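Side-chain contacts in putative oxalate decarboxylase (Thermotoga maritima, PDB 1O4T), which binds oxalate at a manganese site, forms a homodimer of the cupin fold and is a putative oxalate decarboxylase: residues Ser32-Gly37 against Val41-Leu46; Lys55-Ala60 against His73-Glu78; Tyr82-Gly87 against His114-Thr119. All coordinates share one frame; numbering follows the deposited sequence.

Contact 1: residues Ser32-Gly37 against Val41-Leu46; sequences SNMRGG and VEMAHL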
loop_
_atom_site.group_PDB
_atom_site.type_symbol
_atom_site.label_atom_id
_atom_site.label_comp_id
_atom_site.label_asym_id
_atom_site.label_seq_id
_atom_site.Cartn_x
_atom_site.Cartn_y
_atom_site.Cartn_z
ATOM N N SER A 32 -19.318 -10.042 -7.279
ATOM C CA SER A 32 -20.615 -9.394 -7.104
ATOM C C SER A 32 -21.053 -9.512 -5.641
ATOM O O SER A 32 -20.864 -10.559 -4.997
ATOM C CB SER A 32 -21.640 -9.985 -8.060
ATOM O OG SER A 32 -21.760 -11.372 -7.876
ATOM N N ASN A 33 -21.562 -8.406 -5.104
ATOM C CA ASN A 33 -22.029 -8.330 -3.721
ATOM C C ASN A 33 -20.982 -8.793 -2.718
ATOM O O ASN A 33 -21.246 -9.602 -1.839
ATOM C CB ASN A 33 -23.368 -9.077 -3.566
ATOM C CG ASN A 33 -24.371 -8.653 -4.611
ATOM O OD1 ASN A 33 -24.789 -9.455 -5.447
ATOM N ND2 ASN A 33 -24.725 -7.372 -4.605
ATOM N N MET A 34 -19.776 -8.232 -2.852
ATOM C CA MET A 34 -18.653 -8.667 -2.061
ATOM C C MET A 34 -18.961 -8.389 -0.598
ATOM O O MET A 34 -19.294 -7.265 -0.237
ATOM C CB MET A 34 -17.391 -7.916 -2.468
ATOM C CG MET A 34 -16.153 -8.476 -1.776
ATOM S SD MET A 34 -14.693 -7.637 -2.186
ATOM C CE MET A 34 -13.643 -8.758 -1.389
ATOM N N ARG A 35 -18.831 -9.421 0.226
ATOM C CA ARG A 35 -19.221 -9.384 1.629
ATOM C C ARG A 35 -20.611 -8.823 1.840
ATOM O O ARG A 35 -20.856 -8.142 2.824
ATOM C CB ARG A 35 -18.205 -8.582 2.435
ATOM C CG ARG A 35 -16.757 -9.072 2.278
ATOM C CD ARG A 35 -16.600 -10.575 2.181
ATOM N NE ARG A 35 -16.460 -11.181 3.494
ATOM C CZ ARG A 35 -15.304 -11.543 4.041
ATOM N NH1 ARG A 35 -15.301 -12.080 5.259
ATOM N NH2 ARG A 35 -14.152 -11.369 3.385
ATOM N N GLY A 36 -21.524 -9.120 0.926
ATOM C CA GLY A 36 -22.860 -8.551 0.978
ATOM C C GLY A 36 -23.013 -7.085 0.563
ATOM O O GLY A 36 -24.023 -6.470 0.903
ATOM N N GLY A 37 -22.041 -6.526 -0.172
ATOM C CA GLY A 37 -22.113 -5.122 -0.620
ATOM C C GLY A 37 -22.918 -4.939 -1.898
ATOM O O GLY A 37 -23.544 -5.876 -2.371
ATOM N N VAL A 41 -17.523 -5.503 -7.952
ATOM C CA VAL A 41 -16.244 -4.995 -7.524
ATOM C C VAL A 41 -15.125 -5.815 -8.227
ATOM O O VAL A 41 -15.395 -6.894 -8.759
ATOM C CB VAL A 41 -16.287 -5.108 -5.991
ATOM C CG1 VAL A 41 -15.089 -5.773 -5.398
ATOM C CG2 VAL A 41 -16.658 -3.764 -5.393
ATOM N N GLU A 42 -13.917 -5.274 -8.340
ATOM C CA GLU A 42 -12.772 -6.003 -8.935
ATOM C C GLU A 42 -11.651 -6.076 -7.951
ATOM O O GLU A 42 -11.319 -5.081 -7.314
ATOM C CB GLU A 42 -12.231 -5.341 -10.188
ATOM C CG GLU A 42 -13.165 -5.417 -11.376
ATOM C CD GLU A 42 -12.413 -5.345 -12.681
ATOM O OE1 GLU A 42 -11.528 -4.459 -12.835
ATOM O OE2 GLU A 42 -12.686 -6.198 -13.552
ATOM N N MET A 43 -11.084 -7.268 -7.819
ATOM C CA MET A 43 -9.965 -7.504 -6.922
ATOM C C MET A 43 -8.787 -8.095 -7.690
ATOM O O MET A 43 -8.907 -9.155 -8.281
ATOM C CB MET A 43 -10.374 -8.442 -5.802
ATOM C CG MET A 43 -9.258 -8.650 -4.770
ATOM S SD MET A 43 -9.614 -9.986 -3.619
ATOM C CE MET A 43 -10.714 -9.178 -2.661
ATOM N N ALA A 44 -7.664 -7.367 -7.683
ATOM C CA ALA A 44 -6.398 -7.822 -8.269
ATOM C C ALA A 44 -5.455 -8.237 -7.152
ATOM O O ALA A 44 -4.987 -7.386 -6.384
ATOM C CB ALA A 44 -5.782 -6.700 -9.113
ATOM N N HIS A 45 -5.153 -9.532 -7.057
ATOM C CA HIS A 45 -4.229 -10.026 -6.043
ATOM C C HIS A 45 -2.801 -9.770 -6.529
ATOM O O HIS A 45 -2.416 -10.191 -7.610
ATOM C CB HIS A 45 -4.414 -11.501 -5.763
ATOM C CG HIS A 45 -5.825 -11.904 -5.487
ATOM N ND1 HIS A 45 -6.265 -12.243 -4.223
ATOM C CD2 HIS A 45 -6.896 -12.030 -6.315
ATOM C CE1 HIS A 45 -7.547 -12.563 -4.286
ATOM N NE2 HIS A 45 -7.956 -12.432 -5.542
ATOM N N LEU A 46 -2.022 -9.064 -5.729
ATOM C CA LEU A 46 -0.708 -8.594 -6.166
ATOM C C LEU A 46 0.434 -9.473 -5.638
ATOM O O LEU A 46 1.405 -9.723 -6.359
ATOM C CB LEU A 46 -0.531 -7.138 -5.753
ATOM C CG LEU A 46 -1.640 -6.263 -6.278
ATOM C CD1 LEU A 46 -1.339 -4.842 -5.863
ATOM C CD2 LEU A 46 -1.828 -6.376 -7.768
#
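Met34 carries this contact, reaching from the connection 32-37 onto Val41 and Met43 of the strand that follows. Just ahead of it, Asn33 takes a left-handed backbone conformation and turns its side chain away from the strand. Its amide closes the loop on itself instead: Asn33 ND2 donates to Gly37 O over 2.9 Å, in a nearly straight bond (169°) that lies in the amide plane and in the carbonyl plane of the acceptor. Met34 follows with its side chain directed at 41-46. Every torsion is near trans, from CG anti to the backbone N (chi1 -173°) out to the methyl, and the fully extended chain brings its last two atoms, SD and CE, to the strand. Met34 SD lies 3.7 Å from Val41 CG1, the two side chains crossing at about a right angle. Beyond it, Met34 CE meets Met43 CE at 3.2 Å, tighter than a normal methyl contact, so the exact separation is doubtful. In the double-stranded beta-helix of the cupins, strands 29-32 and 40-45 are antiparallel neighbours at one margin of the larger sheet, and the connection between them bends inward here to place Met34 in the oxalate pocket. Met62 of the adjacent strand 56-64 touches all three side chains of the contact, and Val70 of the other sheet packs on Met34. After Met34 the chain winds through two overlapping turns: Gly36 N bonds to Asn33 O, and Gly37 N to Met34 O, both at 2.8 Å, with Arg35 and Gly36 at positive phi. On the strand, Met43 bends at its thioether (chi3 -77°) where Met34 runs straight, and Met43 CG lies 4.1 Å above one face of the His45 ring.

Contact 2: residues Lys55-Ala60 against His73-Glu78; sequences KARLFA and HKHEGE. With MN (manganese (II) ion), chain C; OXL (oxalate ion), chain D.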
loop_
_atom_site.group_PDB
_atom_site.type_symbol
_atom_site.label_atom_id
_atom_site.label_comp_id
_atom_site.label_asym_id
_atom_site.label_seq_id
_atom_site.Cartn_x
_atom_site.Cartn_y
_atom_site.Cartn_z
ATOM N N LYS A 55 2.573 -14.191 6.731
ATOM C CA LYS A 55 2.449 -13.107 7.711
ATOM C C LYS A 55 1.294 -12.165 7.377
ATOM O O LYS A 55 0.781 -11.465 8.249
ATOM C CB LYS A 55 3.755 -12.331 7.787
ATOM C CG LYS A 55 4.911 -13.156 8.323
ATOM C CD LYS A 55 4.679 -13.477 9.795
ATOM C CE LYS A 55 5.868 -14.140 10.421
ATOM N NZ LYS A 55 5.527 -14.628 11.795
ATOM N N ALA A 56 0.926 -12.132 6.095
ATOM C CA ALA A 56 -0.209 -11.365 5.578
ATOM C C ALA A 56 -0.967 -12.298 4.653
ATOM O O ALA A 56 -0.369 -13.150 3.990
ATOM C CB ALA A 56 0.260 -10.141 4.830
ATOM N N ARG A 57 -2.281 -12.203 4.645
ATOM C CA ARG A 57 -3.054 -13.102 3.827
ATOM C C ARG A 57 -3.658 -12.443 2.579
ATOM O O ARG A 57 -4.180 -13.160 1.718
ATOM C CB ARG A 57 -4.113 -13.834 4.669
ATOM C CG ARG A 57 -5.413 -13.082 4.945
ATOM C CD ARG A 57 -6.495 -13.996 5.562
ATOM N NE ARG A 57 -7.713 -13.295 5.950
ATOM C CZ ARG A 57 -8.648 -12.866 5.100
ATOM N NH1 ARG A 57 -8.553 -13.081 3.793
ATOM N NH2 ARG A 57 -9.701 -12.232 5.564
ATOM N N LEU A 58 -3.586 -11.109 2.488
ATOM C CA LEU A 58 -4.081 -10.355 1.341
ATOM C C LEU A 58 -3.225 -9.123 1.052
ATOM O O LEU A 58 -2.929 -8.355 1.960
ATOM C CB LEU A 58 -5.511 -9.849 1.607
ATOM C CG LEU A 58 -6.201 -9.154 0.418
ATOM C CD1 LEU A 58 -6.514 -10.178 -0.670
ATOM C CD2 LEU A 58 -7.452 -8.466 0.872
ATOM N N PHE A 59 -2.879 -8.926 -0.218
ATOM C CA PHE A 59 -2.252 -7.703 -0.686
ATOM C C PHE A 59 -2.836 -7.465 -2.082
ATOM O O PHE A 59 -2.385 -8.058 -3.053
ATOM C CB PHE A 59 -0.720 -7.799 -0.684
ATOM C CG PHE A 59 -0.033 -6.484 -0.904
ATOM C CD1 PHE A 59 0.061 -5.945 -2.175
ATOM C CD2 PHE A 59 0.440 -5.738 0.157
ATOM C CE1 PHE A 59 0.657 -4.706 -2.415
ATOM C CE2 PHE A 59 1.016 -4.476 -0.059
ATOM C CZ PHE A 59 1.112 -3.952 -1.367
ATOM N N ALA A 60 -3.880 -6.628 -2.166
ATOM C CA ALA A 60 -4.696 -6.539 -3.352
ATOM C C ALA A 60 -5.057 -5.128 -3.671
ATOM O O ALA A 60 -5.112 -4.278 -2.786
ATOM C CB ALA A 60 -5.961 -7.314 -3.168
ATOM N N HIS A 73 -18.255 -6.478 7.161
ATOM C CA HIS A 73 -17.754 -7.750 7.636
ATOM C C HIS A 73 -16.713 -7.507 8.700
ATOM O O HIS A 73 -16.123 -6.432 8.785
ATOM C CB HIS A 73 -17.105 -8.558 6.515
ATOM C CG HIS A 73 -15.966 -7.843 5.877
ATOM N ND1 HIS A 73 -16.149 -6.719 5.108
ATOM C CD2 HIS A 73 -14.629 -8.032 5.964
ATOM C CE1 HIS A 73 -14.970 -6.267 4.712
ATOM N NE2 HIS A 73 -14.034 -7.055 5.203
ATOM N N LYS A 74 -16.482 -8.555 9.472
ATOM C CA LYS A 74 -15.649 -8.540 10.653
ATOM C C LYS A 74 -14.312 -9.214 10.383
ATOM O O LYS A 74 -14.237 -10.183 9.632
ATOM C CB LYS A 74 -16.359 -9.328 11.755
ATOM C CG LYS A 74 -15.657 -9.309 13.079
ATOM C CD LYS A 74 -16.500 -9.981 14.103
ATOM C CE LYS A 74 -15.820 -10.007 15.459
ATOM N NZ LYS A 74 -16.699 -10.750 16.377
ATOM N N HIS A 75 -13.278 -8.692 11.036
ATOM C CA HIS A 75 -11.943 -9.274 11.045
ATOM C C HIS A 75 -11.585 -9.741 12.456
ATOM O O HIS A 75 -11.778 -9.012 13.406
ATOM C CB HIS A 75 -10.951 -8.240 10.499
ATOM C CG HIS A 75 -11.069 -8.035 9.019
ATOM N ND1 HIS A 75 -10.524 -8.922 8.117
ATOM C CD2 HIS A 75 -11.736 -7.111 8.281
ATOM C CE1 HIS A 75 -10.828 -8.543 6.889
ATOM N NE2 HIS A 75 -11.537 -7.428 6.953
ATOM N N GLU A 76 -11.135 -10.981 12.604
ATOM C CA GLU A 76 -10.697 -11.465 13.908
ATOM C C GLU A 76 -9.407 -12.217 13.738
ATOM O O GLU A 76 -9.283 -13.042 12.831
ATOM C CB GLU A 76 -11.757 -12.359 14.612
ATOM C CG GLU A 76 -12.600 -13.191 13.665
ATOM C CD GLU A 76 -13.816 -13.829 14.310
ATOM O OE1 GLU A 76 -13.796 -14.186 15.530
ATOM O OE2 GLU A 76 -14.810 -13.984 13.554
ATOM N N GLY A 77 -8.444 -11.910 14.601
ATOM C CA GLY A 77 -7.148 -12.523 14.540
ATOM C C GLY A 77 -6.277 -11.961 13.428
ATOM O O GLY A 77 -5.277 -12.579 13.060
ATOM N N GLU A 78 -6.646 -10.798 12.914
ATOM C CA GLU A 78 -5.902 -10.110 11.860
ATOM C C GLU A 78 -6.318 -8.647 11.860
ATOM O O GLU A 78 -7.255 -8.272 12.557
ATOM C CB GLU A 78 -6.198 -10.728 10.485
ATOM C CG GLU A 78 -7.645 -10.592 10.064
ATOM C CD GLU A 78 -8.091 -11.568 8.993
ATOM O OE1 GLU A 78 -7.326 -12.507 8.678
ATOM O OE2 GLU A 78 -9.232 -11.375 8.487
HETATM MN MN MN C . -11.969 -6.413 5.257
HETATM C C1 OXL D . -11.711 -6.481 2.481
HETATM C C2 OXL D . -11.545 -7.896 2.828
HETATM O O1 OXL D . -11.436 -6.162 1.199
HETATM O O2 OXL D . -11.367 -8.747 1.801
HETATM O O3 OXL D . -12.051 -5.625 3.324
HETATM O O4 OXL D . -11.520 -8.291 3.998
#
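Strand 56-64 turns a corner at Arg57, while the chain leaving strand 69-74 curls back through Gly77, at positive phi, and brings Glu78 round to face that corner. Both segments border the metal site of the cupin barrel, where His73 NE2 and His75 NE2 bind manganese at 2.2 and 2.0 Å; Glu80 and His114 are the other protein ligands, and the oxalate chelates the ion through O3 and O4. Arg57 stretches out from CG to NE and grips Glu78 side-on in a salt bridge. Its NE donates to Glu78 OE1 at 2.9 Å and its NH2 to Glu78 OE2 at 3.1 Å, each on the syn side. The fit is not flat: guanidinium and carboxylate planes are 39° apart. The same carboxylate also holds a metal ligand, making Glu78 a second-shell residue that fixes the rotation of the His75 imidazole, and Arg57 in turn steadies Glu78. Ile130 packs on both partners of the salt bridge. His75 ND1 donates to Glu78 OE2 on the anti side, at 2.8 Å and 167°, approaching from the same face of the carboxylate as Arg57 NH2.

Contact 3: residues Tyr82-Gly87 against His114-Thr119; sequences YYILLG and HSIENT. With MN (manganese (II) ion), chain C; OXL (oxalate ion), chain D.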
loop_
_atom_site.group_PDB
_atom_site.type_symbol
_atom_site.label_atom_id
_atom_site.label_comp_id
_atom_site.label_asym_id
_atom_site.label_seq_id
_atom_site.Cartn_x
_atom_site.Cartn_y
_atom_site.Cartn_z
ATOM N N TYR A 82 -6.554 -0.168 4.424
ATOM C CA TYR A 82 -6.756 0.328 3.087
ATOM C C TYR A 82 -5.899 1.584 2.861
ATOM O O TYR A 82 -5.826 2.472 3.726
ATOM C CB TYR A 82 -8.199 0.746 2.889
ATOM C CG TYR A 82 -9.312 -0.281 3.008
ATOM C CD1 TYR A 82 -10.626 0.138 3.206
ATOM C CD2 TYR A 82 -9.078 -1.654 2.885
ATOM C CE1 TYR A 82 -11.657 -0.759 3.252
ATOM C CE2 TYR A 82 -10.104 -2.550 2.927
ATOM C CZ TYR A 82 -11.402 -2.111 3.125
ATOM O OH TYR A 82 -12.435 -3.052 3.198
ATOM N N TYR A 83 -5.244 1.668 1.702
ATOM C CA TYR A 83 -4.696 2.931 1.204
ATOM C C TYR A 83 -5.485 3.365 -0.053
ATOM O O TYR A 83 -5.509 2.685 -1.096
ATOM C CB TYR A 83 -3.195 2.821 0.927
ATOM C CG TYR A 83 -2.611 4.160 0.530
ATOM C CD1 TYR A 83 -2.046 4.997 1.476
ATOM C CD2 TYR A 83 -2.653 4.590 -0.772
ATOM C CE1 TYR A 83 -1.560 6.276 1.135
ATOM C CE2 TYR A 83 -2.151 5.856 -1.148
ATOM C CZ TYR A 83 -1.592 6.697 -0.172
ATOM O OH TYR A 83 -1.112 7.945 -0.508
ATOM N N ILE A 84 -6.163 4.498 0.055
ATOM C CA ILE A 84 -7.016 4.968 -1.030
ATOM C C ILE A 84 -6.157 5.564 -2.136
ATOM O O ILE A 84 -5.424 6.543 -1.913
ATOM C CB ILE A 84 -8.041 6.016 -0.522
ATOM C CG1 ILE A 84 -8.775 5.549 0.740
ATOM C CG2 ILE A 84 -9.049 6.399 -1.646
ATOM C CD1 ILE A 84 -9.422 4.155 0.613
ATOM N N LEU A 85 -6.288 4.994 -3.339
ATOM C CA LEU A 85 -5.480 5.387 -4.493
ATOM C C LEU A 85 -6.141 6.394 -5.440
ATOM O O LEU A 85 -5.444 7.251 -5.985
ATOM C CB LEU A 85 -5.097 4.149 -5.326
ATOM C CG LEU A 85 -4.320 2.999 -4.726
ATOM C CD1 LEU A 85 -4.365 1.833 -5.680
ATOM C CD2 LEU A 85 -2.924 3.418 -4.492
ATOM N N LEU A 86 -7.452 6.273 -5.653
ATOM C CA LEU A 86 -8.190 7.100 -6.587
ATOM C C LEU A 86 -9.602 7.203 -6.118
ATOM O O LEU A 86 -10.124 6.244 -5.623
ATOM C CB LEU A 86 -8.264 6.452 -8.002
ATOM C CG LEU A 86 -7.007 6.347 -8.873
ATOM C CD1 LEU A 86 -7.170 5.238 -9.921
ATOM C CD2 LEU A 86 -6.697 7.648 -9.534
ATOM N N GLY A 87 -10.244 8.334 -6.383
ATOM C CA GLY A 87 -11.669 8.537 -6.180
ATOM C C GLY A 87 -12.041 8.929 -4.763
ATOM O O GLY A 87 -11.200 9.320 -3.948
ATOM N N HIS A 114 -15.882 -3.636 9.212
ATOM C CA HIS A 114 -15.844 -2.496 8.313
ATOM C C HIS A 114 -16.537 -2.748 6.968
ATOM O O HIS A 114 -16.902 -3.896 6.645
ATOM C CB HIS A 114 -14.386 -1.978 8.076
ATOM C CG HIS A 114 -13.506 -2.900 7.281
ATOM N ND1 HIS A 114 -12.188 -2.590 7.003
ATOM C CD2 HIS A 114 -13.709 -4.143 6.786
ATOM C CE1 HIS A 114 -11.623 -3.591 6.343
ATOM N NE2 HIS A 114 -12.522 -4.549 6.197
ATOM N N SER A 115 -16.698 -1.646 6.217
ATOM C CA SER A 115 -17.269 -1.655 4.873
ATOM C C SER A 115 -16.736 -0.434 4.178
ATOM O O SER A 115 -16.185 0.457 4.839
ATOM C CB SER A 115 -18.794 -1.594 4.897
ATOM O OG SER A 115 -19.262 -0.414 5.487
ATOM N N ILE A 116 -16.910 -0.362 2.863
ATOM C CA ILE A 116 -16.504 0.829 2.134
ATOM C C ILE A 116 -17.371 0.972 0.908
ATOM O O ILE A 116 -17.637 -0.023 0.212
ATOM C CB ILE A 116 -14.969 0.766 1.778
ATOM C CG1 ILE A 116 -14.502 2.026 1.052
ATOM C CG2 ILE A 116 -14.628 -0.459 0.957
ATOM C CD1 ILE A 116 -12.948 2.238 1.109
ATOM N N GLU A 117 -17.842 2.190 0.668
ATOM C CA GLU A 117 -18.727 2.473 -0.456
ATOM C C GLU A 117 -18.207 3.599 -1.349
ATOM O O GLU A 117 -17.747 4.655 -0.860
ATOM C CB GLU A 117 -20.123 2.838 0.051
ATOM C CG GLU A 117 -21.147 2.893 -1.067
ATOM C CD GLU A 117 -22.579 3.098 -0.594
ATOM O OE1 GLU A 117 -22.890 2.762 0.568
ATOM O OE2 GLU A 117 -23.396 3.570 -1.414
ATOM N N ASN A 118 -18.327 3.389 -2.663
ATOM C CA ASN A 118 -18.053 4.452 -3.627
ATOM C C ASN A 118 -19.267 5.376 -3.817
ATOM O O ASN A 118 -20.210 5.052 -4.525
ATOM C CB ASN A 118 -17.594 3.879 -4.974
ATOM C CG ASN A 118 -17.214 4.953 -5.963
ATOM O OD1 ASN A 118 -17.319 6.140 -5.650
ATOM N ND2 ASN A 118 -16.771 4.546 -7.172
ATOM N N THR A 119 -19.201 6.556 -3.223
ATOM C CA THR A 119 -20.276 7.527 -3.310
ATOM C C THR A 119 -19.999 8.584 -4.408
ATOM O O THR A 119 -20.693 9.571 -4.489
ATOM C CB THR A 119 -20.482 8.194 -1.933
ATOM O OG1 THR A 119 -19.249 8.729 -1.467
ATOM C CG2 THR A 119 -20.793 7.163 -0.854
HETATM MN MN MN C . -11.969 -6.413 5.257
HETATM C C1 OXL D . -11.711 -6.481 2.481
HETATM C C2 OXL D . -11.545 -7.896 2.828
HETATM O O1 OXL D . -11.436 -6.162 1.199
HETATM O O2 OXL D . -11.367 -8.747 1.801
HETATM O O3 OXL D . -12.051 -5.625 3.324
HETATM O O4 OXL D . -11.520 -8.291 3.998
#
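His114, at the start of the segment 114-119, meets the phenol of Tyr82 beside the manganese ion. The strands behind them, 114-117 and 82-86, run almost parallel in direction (5°) with axes 11.4 Å apart, since they belong to the two facing sheets of the cupin barrel and touch only through side chains that cross its interior. The His114 and Tyr82 side chains come from opposite directions. Their ring planes differ by 22° but are slid so far apart, centroids 4.9 Å from each other, that they barely overlap; what covers the imidazole is the hydroxyl. Tyr82 OH sits above one face of His114, offset toward the rim and 3.3 Å from its CE1. No hydrogen bond joins it to His114 NE2, which spends its lone pair on manganese at 2.2 Å. Ile116, the next residue to face inward, meets the phenol ring obliquely: Ile116 CG2 is 3.8 Å from Tyr82 CE1, and Ile116 CD1 approaches Tyr82 CD1 equally closely. With CG1 anti to the backbone N (chi1 -178°), the longer branch of Ile116 also reaches Ile84, the two CD1 methyls meeting tip to tip at 4.0 Å. Phe126 touches Tyr82, Ile84 and Ile116, completing an apolar layer next to the pocket. Further on, Asn118 ties the end of the segment to its surroundings, its ND2 donating to Leu64 O and Thr122 O. The phenol, held between His114 and Ile116, points its proton at the oxalate: Tyr82 OH donates to O3 of that ion over 2.6 Å, with O3 near the plane of the ring. Because O3 is itself bound to manganese, metal and hydroxyl probably share in drawing off its negative charge, which would help fix oxalate in its chelating pose.

Along the chain the three contacts come in series, contact 1 closing before contact 2 opens and contact 2 before contact 3. Their centres are about 14 Å (1 and 2), 12 Å (1 and 3) and 17 Å (2 and 3) apart, and contacts 2 and 3 lie on opposite sides of the chain's centre. Strands 40-45 and 56-64, neighbours in the larger sheet, join contacts 1 and 2, with Leu46 N 2.9 Å from Phe59 O. In the smaller sheet strands 69-74 and 113-117 pair, His73 O lying 2.8 Å from His114 N. Contacts 2 and 3 both touch manganese, and all three contribute residues to the oxalate pocket, which is thus assembled from both walls of the barrel.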